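Long-range contact in phosphotriesterase homology protein (Escherichia coli, PDB 1BF6), which catalyses the zinc-dependent hydrolysis of phosphorylated glyceryl acetates and also acts on aromatic acetates and propionates: residues F2-I16 with R45-G59. Sequence-based numbering, arbitrary orientation.
Sequences FDPTGYTLAHEHLHI and RGVRNVIEMTNRYMG. With ZN (zinc ion), chain C.
H13 and T54 meet just beyond the C-terminal ends of neighbouring parallel strands 7-12 and 47-52 of a TIM barrel, tying the loop after the second strand to the zinc site of this phosphotriesterase-family enzyme. NE2 of H13 (2.2 Å) and NE2 of H11 bind one of the two zinc ions, with E124 and D242 completing its site. The other nitrogen of H13, ND1, donates a hydrogen bond to T54 OG1 at 2.7 Å, 174° at the hydrogen and in the ring plane, so the imidazole is held against rotation. T54 OG1 in turn bonds to OE2 of the buried E52, so E52 positions T54, which positions H13. OE2 accepts two further hydrogen bonds, from L14 N on its anti lone pair and, longer, from H15 N. M53 lies beside the H11 ring. Between the strands the backbone ladder is broken by beta bulges; at one, Y7 O receives both R48 N and N49 N. Packing here is close: L9 CD1 lies 3.8 Å from V47 CG2, and E12 CB 3.5 Å from V50 CG1. The loose side is the N-terminal end of the strands, where R45, P4 and T5 are exposed; D3 OD2 stays 4.2 Å from R48 NE, short of a salt bridge, and R48 NH1 turns to M43 O and V47 O instead. Even there N49 is buried: chi1 of -42° sets its CG anti to the carbonyl carbon, and the amide stacks on the F2 ring, planes 5° apart. N49 OD1 takes D3 N on a lone pair, while N49 ND2 donates to T8 OG1, tilted from the amide plane. The same N49 ND2 also donates to D3 O, which lies in that plane at 2.8 Å.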
ATOM      1  N   PHE A   2      10.302 -13.022   0.943  1.00 25.24           N
ATOM      2  CA  PHE A   2       8.854 -13.096   0.720  1.00 20.66           C
ATOM      3  C   PHE A   2       8.390 -14.553   0.818  1.00 19.90           C
ATOM      4  O   PHE A   2       8.965 -15.439   0.192  1.00 18.80           O
ATOM      5  CB  PHE A   2       8.490 -12.507  -0.646  1.00 18.43           C
ATOM      6  CG  PHE A   2       7.007 -12.335  -0.871  1.00 16.95           C
ATOM      7  CD1 PHE A   2       6.212 -13.417  -1.261  1.00 16.48           C
ATOM      8  CD2 PHE A   2       6.403 -11.095  -0.703  1.00 14.63           C
ATOM      9  CE1 PHE A   2       4.847 -13.270  -1.478  1.00 15.60           C
ATOM     10  CE2 PHE A   2       5.029 -10.937  -0.920  1.00 14.36           C
ATOM     11  CZ  PHE A   2       4.253 -12.021  -1.306  1.00 14.88           C
ATOM     12  N   ASP A   3       7.361 -14.786   1.628  1.00 16.81           N
ATOM     13  CA  ASP A   3       6.807 -16.124   1.846  1.00 15.22           C
ATOM     14  C   ASP A   3       5.475 -16.211   1.108  1.00 13.03           C
ATOM     15  O   ASP A   3       4.465 -15.694   1.583  1.00 12.19           O
ATOM     16  CB  ASP A   3       6.603 -16.337   3.351  1.00 14.66           C
ATOM     17  CG  ASP A   3       6.178 -17.756   3.706  1.00 14.81           C
ATOM     18  OD1 ASP A   3       5.725 -18.515   2.820  1.00 10.50           O
ATOM     19  OD2 ASP A   3       6.294 -18.106   4.899  1.00 15.54           O
ATOM     20  N   PRO A   4       5.450 -16.886  -0.059  1.00 12.08           N
ATOM     21  CA  PRO A   4       4.226 -17.026  -0.858  1.00 12.20           C
ATOM     22  C   PRO A   4       3.192 -18.002  -0.283  1.00 11.17           C
ATOM     23  O   PRO A   4       2.060 -18.063  -0.774  1.00 11.55           O
ATOM     24  CB  PRO A   4       4.758 -17.497  -2.213  1.00 11.27           C
ATOM     25  CG  PRO A   4       5.896 -18.374  -1.823  1.00 12.05           C
ATOM     26  CD  PRO A   4       6.570 -17.622  -0.677  1.00 13.40           C
ATOM     27  N   THR A   5       3.574 -18.728   0.768  1.00 12.15           N
ATOM     28  CA  THR A   5       2.668 -19.683   1.406  1.00 13.89           C
ATOM     29  C   THR A   5       1.733 -19.006   2.412  1.00 15.46           C
ATOM     30  O   THR A   5       0.733 -19.595   2.832  1.00 17.49           O
ATOM     31  CB  THR A   5       3.430 -20.828   2.116  1.00 13.99           C
ATOM     32  OG1 THR A   5       4.049 -20.338   3.309  1.00 14.60           O
ATOM     33  CG2 THR A   5       4.496 -21.420   1.195  1.00 15.64           C
ATOM     34  N   GLY A   6       2.045 -17.768   2.791  1.00 13.62           N
ATOM     35  CA  GLY A   6       1.202 -17.060   3.746  1.00 12.44           C
ATOM     36  C   GLY A   6       0.486 -15.852   3.170  1.00 11.55           C
ATOM     37  O   GLY A   6       0.696 -15.497   2.011  1.00 11.04           O
ATOM     38  N   TYR A   7      -0.350 -15.210   3.985  1.00  8.71           N
ATOM     39  CA  TYR A   7      -1.099 -14.030   3.572  1.00  8.51           C
ATOM     40  C   TYR A   7      -0.217 -12.781   3.511  1.00  7.14           C
ATOM     41  O   TYR A   7       0.811 -12.690   4.194  1.00  8.54           O
ATOM     42  CB  TYR A   7      -2.249 -13.762   4.541  1.00  9.86           C
ATOM     43  CG  TYR A   7      -3.346 -14.809   4.545  1.00 10.88           C
ATOM     44  CD1 TYR A   7      -3.741 -15.447   3.363  1.00 10.53           C
ATOM     45  CD2 TYR A   7      -4.043 -15.102   5.715  1.00 11.20           C
ATOM     46  CE1 TYR A   7      -4.805 -16.339   3.351  1.00 12.68           C
ATOM     47  CE2 TYR A   7      -5.103 -15.991   5.715  1.00 12.19           C
ATOM     48  CZ  TYR A   7      -5.482 -16.605   4.533  1.00 12.04           C
ATOM     49  OH  TYR A   7      -6.533 -17.484   4.529  1.00 13.54           O
ATOM     50  N   THR A   8      -0.665 -11.805   2.728  1.00  7.89           N
ATOM     51  CA  THR A   8       0.054 -10.548   2.561  1.00  6.63           C
ATOM     52  C   THR A   8      -0.898  -9.357   2.700  1.00  5.80           C
ATOM     53  O   THR A   8      -1.964  -9.327   2.069  1.00  6.35           O
ATOM     54  CB  THR A   8       0.727 -10.472   1.143  1.00  6.10           C
ATOM     55  OG1 THR A   8       1.702 -11.509   1.005  0.50  2.00           O
ATOM     56  CG2 THR A   8       1.393  -9.108   0.927  0.50  2.38           C
ATOM     57  N   LEU A   9      -0.535  -8.404   3.565  1.00  7.90           N
ATOM     58  CA  LEU A   9      -1.311  -7.167   3.738  1.00  6.08           C
ATOM     59  C   LEU A   9      -0.617  -6.241   2.728  1.00  6.20           C
ATOM     60  O   LEU A   9       0.541  -5.885   2.902  1.00  7.18           O
ATOM     61  CB  LEU A   9      -1.183  -6.633   5.169  1.00 10.31           C
ATOM     62  CG  LEU A   9      -2.286  -7.075   6.149  1.00 13.40           C
ATOM     63  CD1 LEU A   9      -2.446  -8.582   6.162  1.00 14.67           C
ATOM     64  CD2 LEU A   9      -1.988  -6.540   7.542  1.00 14.28           C
ATOM     65  N   ALA A  10      -1.342  -5.897   1.670  1.00  4.88           N
ATOM     66  CA  ALA A  10      -0.815  -5.113   0.548  1.00  6.87           C
ATOM     67  C   ALA A  10      -0.474  -3.638   0.752  1.00  9.24           C
ATOM     68  O   ALA A  10       0.184  -3.043  -0.103  1.00  6.07           O
ATOM     69  CB  ALA A  10      -1.759  -5.255  -0.647  1.00  4.37           C
ATOM     70  N   HIS A  11      -0.899  -3.052   1.869  1.00  8.67           N
ATOM     71  CA  HIS A  11      -0.654  -1.623   2.106  1.00  8.90           C
ATOM     72  C   HIS A  11      -0.736  -1.275   3.582  1.00  8.36           C
ATOM     73  O   HIS A  11      -1.823  -1.047   4.110  1.00  9.14           O
ATOM     74  CB  HIS A  11      -1.691  -0.798   1.352  1.00  7.10           C
ATOM     75  CG  HIS A  11      -1.416   0.675   1.366  1.00 12.56           C
ATOM     76  ND1 HIS A  11      -1.143   1.415   0.231  1.00  9.52           N
ATOM     77  CD2 HIS A  11      -1.353   1.549   2.405  1.00  7.70           C
ATOM     78  CE1 HIS A  11      -0.931   2.680   0.593  1.00  9.97           C
ATOM     79  NE2 HIS A  11      -1.047   2.808   1.897  1.00 10.84           N
ATOM     80  N   GLU A  12       0.421  -1.188   4.221  1.00  9.29           N
ATOM     81  CA  GLU A  12       0.495  -0.880   5.639  1.00  9.51           C
ATOM     82  C   GLU A  12       1.657   0.038   5.977  1.00 11.77           C
ATOM     83  O   GLU A  12       2.547   0.286   5.156  1.00 11.22           O
ATOM     84  CB  GLU A  12       0.693  -2.171   6.442  1.00  8.74           C
ATOM     85  CG  GLU A  12      -0.418  -3.197   6.301  1.00 10.22           C
ATOM     86  CD  GLU A  12      -1.765  -2.671   6.732  1.00  9.02           C
ATOM     87  OE1 GLU A  12      -1.827  -1.745   7.571  1.00  8.68           O
ATOM     88  OE2 GLU A  12      -2.778  -3.184   6.227  1.00 10.44           O
ATOM     89  N   HIS A  13       1.636   0.538   7.207  1.00 10.23           N
ATOM     90  CA  HIS A  13       2.707   1.359   7.729  1.00 10.68           C
ATOM     91  C   HIS A  13       3.078   0.758   9.061  1.00 11.43           C
ATOM     92  O   HIS A  13       2.191   0.486   9.868  1.00 10.68           O
ATOM     93  CB  HIS A  13       2.251   2.799   7.941  1.00 10.02           C
ATOM     94  CG  HIS A  13       1.907   3.497   6.674  1.00  8.71           C
ATOM     95  ND1 HIS A  13       2.841   4.050   5.824  1.00  9.26           N
ATOM     96  CD2 HIS A  13       0.711   3.645   6.057  1.00  4.41           C
ATOM     97  CE1 HIS A  13       2.203   4.491   4.745  1.00  6.79           C
ATOM     98  NE2 HIS A  13       0.912   4.266   4.847  1.00  6.76           N
ATOM     99  N   LEU A  14       4.361   0.458   9.246  1.00 10.38           N
ATOM    100  CA  LEU A  14       4.872  -0.077  10.507  1.00 11.58           C
ATOM    101  C   LEU A  14       5.582   1.052  11.250  1.00 13.36           C
ATOM    102  O   LEU A  14       5.601   1.093  12.484  1.00 13.41           O
ATOM    103  CB  LEU A  14       5.824  -1.241  10.257  1.00 10.93           C
ATOM    104  CG  LEU A  14       5.135  -2.411   9.551  1.00 11.10           C
ATOM    105  CD1 LEU A  14       6.102  -3.573   9.462  1.00 13.52           C
ATOM    106  CD2 LEU A  14       3.885  -2.808  10.322  1.00 10.61           C
ATOM    107  N   HIS A  15       6.217   1.936  10.482  1.00 11.89           N
ATOM    108  CA  HIS A  15       6.884   3.085  11.052  1.00 11.67           C
ATOM    109  C   HIS A  15       6.723   4.254  10.102  1.00 12.57           C
ATOM    110  O   HIS A  15       7.351   4.312   9.042  1.00  9.66           O
ATOM    111  CB  HIS A  15       8.363   2.838  11.339  1.00 12.34           C
ATOM    112  CG  HIS A  15       9.042   4.016  11.969  1.00 13.28           C
ATOM    113  ND1 HIS A  15       9.191   5.221  11.318  1.00 13.34           N
ATOM    114  CD2 HIS A  15       9.580   4.185  13.201  1.00 13.62           C
ATOM    115  CE1 HIS A  15       9.791   6.084  12.121  1.00 13.00           C
ATOM    116  NE2 HIS A  15      10.038   5.479  13.269  1.00 15.44           N
ATOM    117  N   ILE A  16       5.832   5.158  10.484  1.00 11.21           N
ATOM    118  CA  ILE A  16       5.552   6.347   9.705  1.00 13.04           C
ATOM    119  C   ILE A  16       5.481   7.507  10.678  1.00 13.60           C
ATOM    120  O   ILE A  16       5.083   7.333  11.835  1.00 12.92           O
ATOM    121  CB  ILE A  16       4.225   6.220   8.906  1.00 11.80           C
ATOM    122  CG1 ILE A  16       3.969   7.496   8.107  1.00  9.71           C
ATOM    123  CG2 ILE A  16       3.048   5.897   9.835  1.00 13.27           C
ATOM    124  CD1 ILE A  16       2.808   7.407   7.147  1.00 11.60           C
ATOM    125  N   ARG A  45      -2.717 -15.679  12.426  1.00 12.46           N
ATOM    126  CA  ARG A  45      -3.819 -15.773  11.473  1.00 12.97           C
ATOM    127  C   ARG A  45      -3.337 -16.080  10.047  1.00 10.64           C
ATOM    128  O   ARG A  45      -4.075 -15.859   9.082  1.00  9.12           O
ATOM    129  CB  ARG A  45      -4.628 -14.477  11.440  1.00 17.45           C
ATOM    130  CG  ARG A  45      -5.125 -13.982  12.772  1.00 24.92           C
ATOM    131  CD  ARG A  45      -6.283 -14.796  13.307  1.00 27.02           C
ATOM    132  NE  ARG A  45      -6.702 -14.235  14.586  1.00 31.21           N
ATOM    133  CZ  ARG A  45      -7.093 -14.947  15.634  1.00 32.73           C
ATOM    134  NH1 ARG A  45      -7.142 -16.274  15.573  1.00 34.96           N
ATOM    135  NH2 ARG A  45      -7.377 -14.328  16.768  1.00 33.76           N
ATOM    136  N   GLY A  46      -2.087 -16.517   9.926  1.00 10.42           N
ATOM    137  CA  GLY A  46      -1.544 -16.894   8.625  1.00 11.94           C
ATOM    138  C   GLY A  46      -0.828 -15.852   7.786  1.00 12.05           C
ATOM    139  O   GLY A  46      -0.429 -16.135   6.649  1.00 12.53           O
ATOM    140  N   VAL A  47      -0.697 -14.638   8.310  1.00 11.23           N
ATOM    141  CA  VAL A  47      -0.007 -13.576   7.578  1.00  9.38           C
ATOM    142  C   VAL A  47       1.490 -13.789   7.672  1.00  7.73           C
ATOM    143  O   VAL A  47       2.021 -14.051   8.757  1.00  8.32           O
ATOM    144  CB  VAL A  47      -0.355 -12.166   8.133  1.00  8.30           C
ATOM    145  CG1 VAL A  47       0.483 -11.075   7.402  1.00  5.94           C
ATOM    146  CG2 VAL A  47      -1.847 -11.887   7.939  1.00  7.39           C
ATOM    147  N   ARG A  48       2.179 -13.663   6.540  1.00  6.91           N
ATOM    148  CA  ARG A  48       3.623 -13.830   6.524  1.00  8.09           C
ATOM    149  C   ARG A  48       4.359 -12.597   5.962  1.00  5.83           C
ATOM    150  O   ARG A  48       5.517 -12.374   6.297  1.00  7.81           O
ATOM    151  CB  ARG A  48       4.009 -15.095   5.738  1.00  8.78           C
ATOM    152  CG  ARG A  48       3.578 -16.396   6.414  1.00 10.26           C
ATOM    153  CD  ARG A  48       4.353 -16.604   7.710  1.00 11.83           C
ATOM    154  NE  ARG A  48       3.978 -17.837   8.408  1.00 15.08           N
ATOM    155  CZ  ARG A  48       3.032 -17.924   9.345  1.00 13.67           C
ATOM    156  NH1 ARG A  48       2.339 -16.854   9.721  1.00 12.37           N
ATOM    157  NH2 ARG A  48       2.772 -19.094   9.901  1.00 12.20           N
ATOM    158  N   ASN A  49       3.656 -11.791   5.166  1.00  7.77           N
ATOM    159  CA  ASN A  49       4.242 -10.589   4.536  1.00  9.00           C
ATOM    160  C   ASN A  49       3.412  -9.320   4.712  1.00  7.66           C
ATOM    161  O   ASN A  49       2.185  -9.354   4.646  1.00  7.71           O
ATOM    162  CB  ASN A  49       4.400 -10.807   3.022  1.00  8.19           C
ATOM    163  CG  ASN A  49       4.916 -12.190   2.680  1.00  8.07           C
ATOM    164  OD1 ASN A  49       6.093 -12.492   2.865  1.00  8.91           O
ATOM    165  ND2 ASN A  49       4.017 -13.050   2.215  1.00  9.18           N
ATOM    166  N   VAL A  50       4.105  -8.186   4.827  1.00  7.24           N
ATOM    167  CA  VAL A  50       3.460  -6.876   4.947  1.00  7.27           C
ATOM    168  C   VAL A  50       4.227  -5.951   4.008  1.00  5.43           C
ATOM    169  O   VAL A  50       5.443  -5.861   4.124  1.00  5.81           O
ATOM    170  CB  VAL A  50       3.552  -6.268   6.388  1.00  5.56           C
ATOM    171  CG1 VAL A  50       3.020  -4.825   6.380  1.00  5.64           C
ATOM    172  CG2 VAL A  50       2.717  -7.101   7.379  1.00  5.91           C
ATOM    173  N   ILE A  51       3.510  -5.307   3.087  1.00  6.31           N
ATOM    174  CA  ILE A  51       4.108  -4.363   2.138  1.00  8.29           C
ATOM    175  C   ILE A  51       4.015  -2.973   2.798  1.00  7.44           C
ATOM    176  O   ILE A  51       2.934  -2.385   2.904  1.00  8.96           O
ATOM    177  CB  ILE A  51       3.361  -4.352   0.777  1.00  7.11           C
ATOM    178  CG1 ILE A  51       3.031  -5.788   0.328  1.00  9.85           C
ATOM    179  CG2 ILE A  51       4.232  -3.656  -0.303  1.00  8.89           C
ATOM    180  CD1 ILE A  51       4.235  -6.726   0.202  1.00  5.95           C
ATOM    181  N   GLU A  52       5.156  -2.487   3.265  1.00  8.79           N
ATOM    182  CA  GLU A  52       5.246  -1.208   3.953  1.00  7.95           C
ATOM    183  C   GLU A  52       5.316  -0.036   2.963  1.00 10.24           C
ATOM    184  O   GLU A  52       6.226   0.041   2.126  1.00  9.74           O
ATOM    185  CB  GLU A  52       6.432  -1.261   4.911  1.00  9.28           C
ATOM    186  CG  GLU A  52       6.161  -0.625   6.273  1.00  9.35           C
ATOM    187  CD  GLU A  52       6.381   0.871   6.277  1.00 11.57           C
ATOM    188  OE1 GLU A  52       6.969   1.390   5.303  1.00  8.50           O
ATOM    189  OE2 GLU A  52       5.984   1.531   7.263  1.00 10.18           O
ATOM    190  N   MET A  53       4.367   0.891   3.113  1.00  8.01           N
ATOM    191  CA  MET A  53       4.187   2.044   2.228  1.00  6.76           C
ATOM    192  C   MET A  53       4.794   3.388   2.617  1.00  7.13           C
ATOM    193  O   MET A  53       4.462   4.413   2.005  1.00  7.30           O
ATOM    194  CB  MET A  53       2.686   2.253   2.024  1.00  9.24           C
ATOM    195  CG  MET A  53       1.942   1.045   1.465  1.00 10.56           C
ATOM    196  SD  MET A  53       2.200   0.822  -0.320  1.00 10.03           S
ATOM    197  CE  MET A  53       3.339  -0.443  -0.280  1.00  9.86           C
ATOM    198  N   THR A  54       5.647   3.393   3.631  1.00  6.33           N
ATOM    199  CA  THR A  54       6.264   4.628   4.111  1.00  7.79           C
ATOM    200  C   THR A  54       7.551   4.924   3.341  1.00  4.85           C
ATOM    201  O   THR A  54       8.544   4.245   3.550  1.00  5.84           O
ATOM    202  CB  THR A  54       6.642   4.535   5.630  1.00  8.41           C
ATOM    203  OG1 THR A  54       5.516   4.075   6.394  1.00  7.62           O
ATOM    204  CG2 THR A  54       7.074   5.893   6.168  1.00  7.66           C
ATOM    205  N   ASN A  55       7.520   5.904   2.434  1.00  8.59           N
ATOM    206  CA  ASN A  55       8.750   6.261   1.727  1.00  8.64           C
ATOM    207  C   ASN A  55       9.600   7.217   2.591  1.00 10.81           C
ATOM    208  O   ASN A  55       9.173   7.638   3.686  1.00 10.36           O
ATOM    209  CB  ASN A  55       8.518   6.753   0.278  1.00  6.69           C
ATOM    210  CG  ASN A  55       7.340   7.684   0.123  1.00  7.92           C
ATOM    211  OD1 ASN A  55       7.254   8.723   0.774  1.00  8.70           O
ATOM    212  ND2 ASN A  55       6.452   7.351  -0.811  1.00  6.82           N
ATOM    213  N   ARG A  56      10.811   7.525   2.138  1.00  9.57           N
ATOM    214  CA  ARG A  56      11.723   8.342   2.933  1.00 10.09           C
ATOM    215  C   ARG A  56      11.174   9.536   3.714  1.00  9.29           C
ATOM    216  O   ARG A  56      11.271   9.569   4.942  1.00 10.27           O
ATOM    217  CB  ARG A  56      12.936   8.782   2.105  1.00  9.70           C
ATOM    218  CG  ARG A  56      13.958   9.513   2.945  1.00 10.31           C
ATOM    219  CD  ARG A  56      15.277   9.688   2.224  1.00 10.61           C
ATOM    220  NE  ARG A  56      16.171  10.537   3.004  1.00 13.00           N
ATOM    221  CZ  ARG A  56      17.403  10.870   2.637  1.00 15.48           C
ATOM    222  NH1 ARG A  56      17.907  10.417   1.498  1.00 14.24           N
ATOM    223  NH2 ARG A  56      18.121  11.695   3.398  1.00 16.19           N
ATOM    224  N   TYR A  57      10.582  10.487   3.001  1.00  8.42           N
ATOM    225  CA  TYR A  57      10.072  11.702   3.613  1.00 10.31           C
ATOM    226  C   TYR A  57       8.699  11.630   4.274  1.00 11.78           C
ATOM    227  O   TYR A  57       8.085  12.654   4.594  1.00 11.33           O
ATOM    228  CB  TYR A  57      10.215  12.861   2.636  1.00  9.65           C
ATOM    229  CG  TYR A  57      11.668  13.051   2.231  1.00 10.18           C
ATOM    230  CD1 TYR A  57      12.562  13.741   3.056  1.00  9.72           C
ATOM    231  CD2 TYR A  57      12.171  12.472   1.056  1.00  9.77           C
ATOM    232  CE1 TYR A  57      13.925  13.844   2.730  1.00 10.51           C
ATOM    233  CE2 TYR A  57      13.527  12.574   0.724  1.00  8.40           C
ATOM    234  CZ  TYR A  57      14.394  13.257   1.562  1.00 10.45           C
ATOM    235  OH  TYR A  57      15.729  13.353   1.235  1.00 11.12           O
ATOM    236  N   MET A  58       8.239  10.398   4.488  1.00 11.55           N
ATOM    237  CA  MET A  58       6.992  10.130   5.183  1.00 10.40           C
ATOM    238  C   MET A  58       7.410   9.654   6.577  1.00 10.41           C
ATOM    239  O   MET A  58       6.569   9.386   7.439  1.00 12.16           O
ATOM    240  CB  MET A  58       6.187   9.031   4.477  1.00  9.14           C
ATOM    241  CG  MET A  58       5.398   9.501   3.263  1.00  9.69           C
ATOM    242  SD  MET A  58       4.738   8.124   2.293  1.00  9.58           S
ATOM    243  CE  MET A  58       3.233   7.720   3.252  1.00  6.70           C
ATOM    244  N   GLY A  59       8.717   9.559   6.800  1.00  9.41           N
ATOM    245  CA  GLY A  59       9.216   9.128   8.093  1.00  8.89           C
ATOM    246  C   GLY A  59       9.607   7.665   8.171  1.00 11.00           C
ATOM    247  O   GLY A  59       9.521   7.054   9.245  1.00  9.69           O
TER
HETATM  248 ZN    ZN C   1      -0.704   4.466   3.421  1.00 12.00          ZN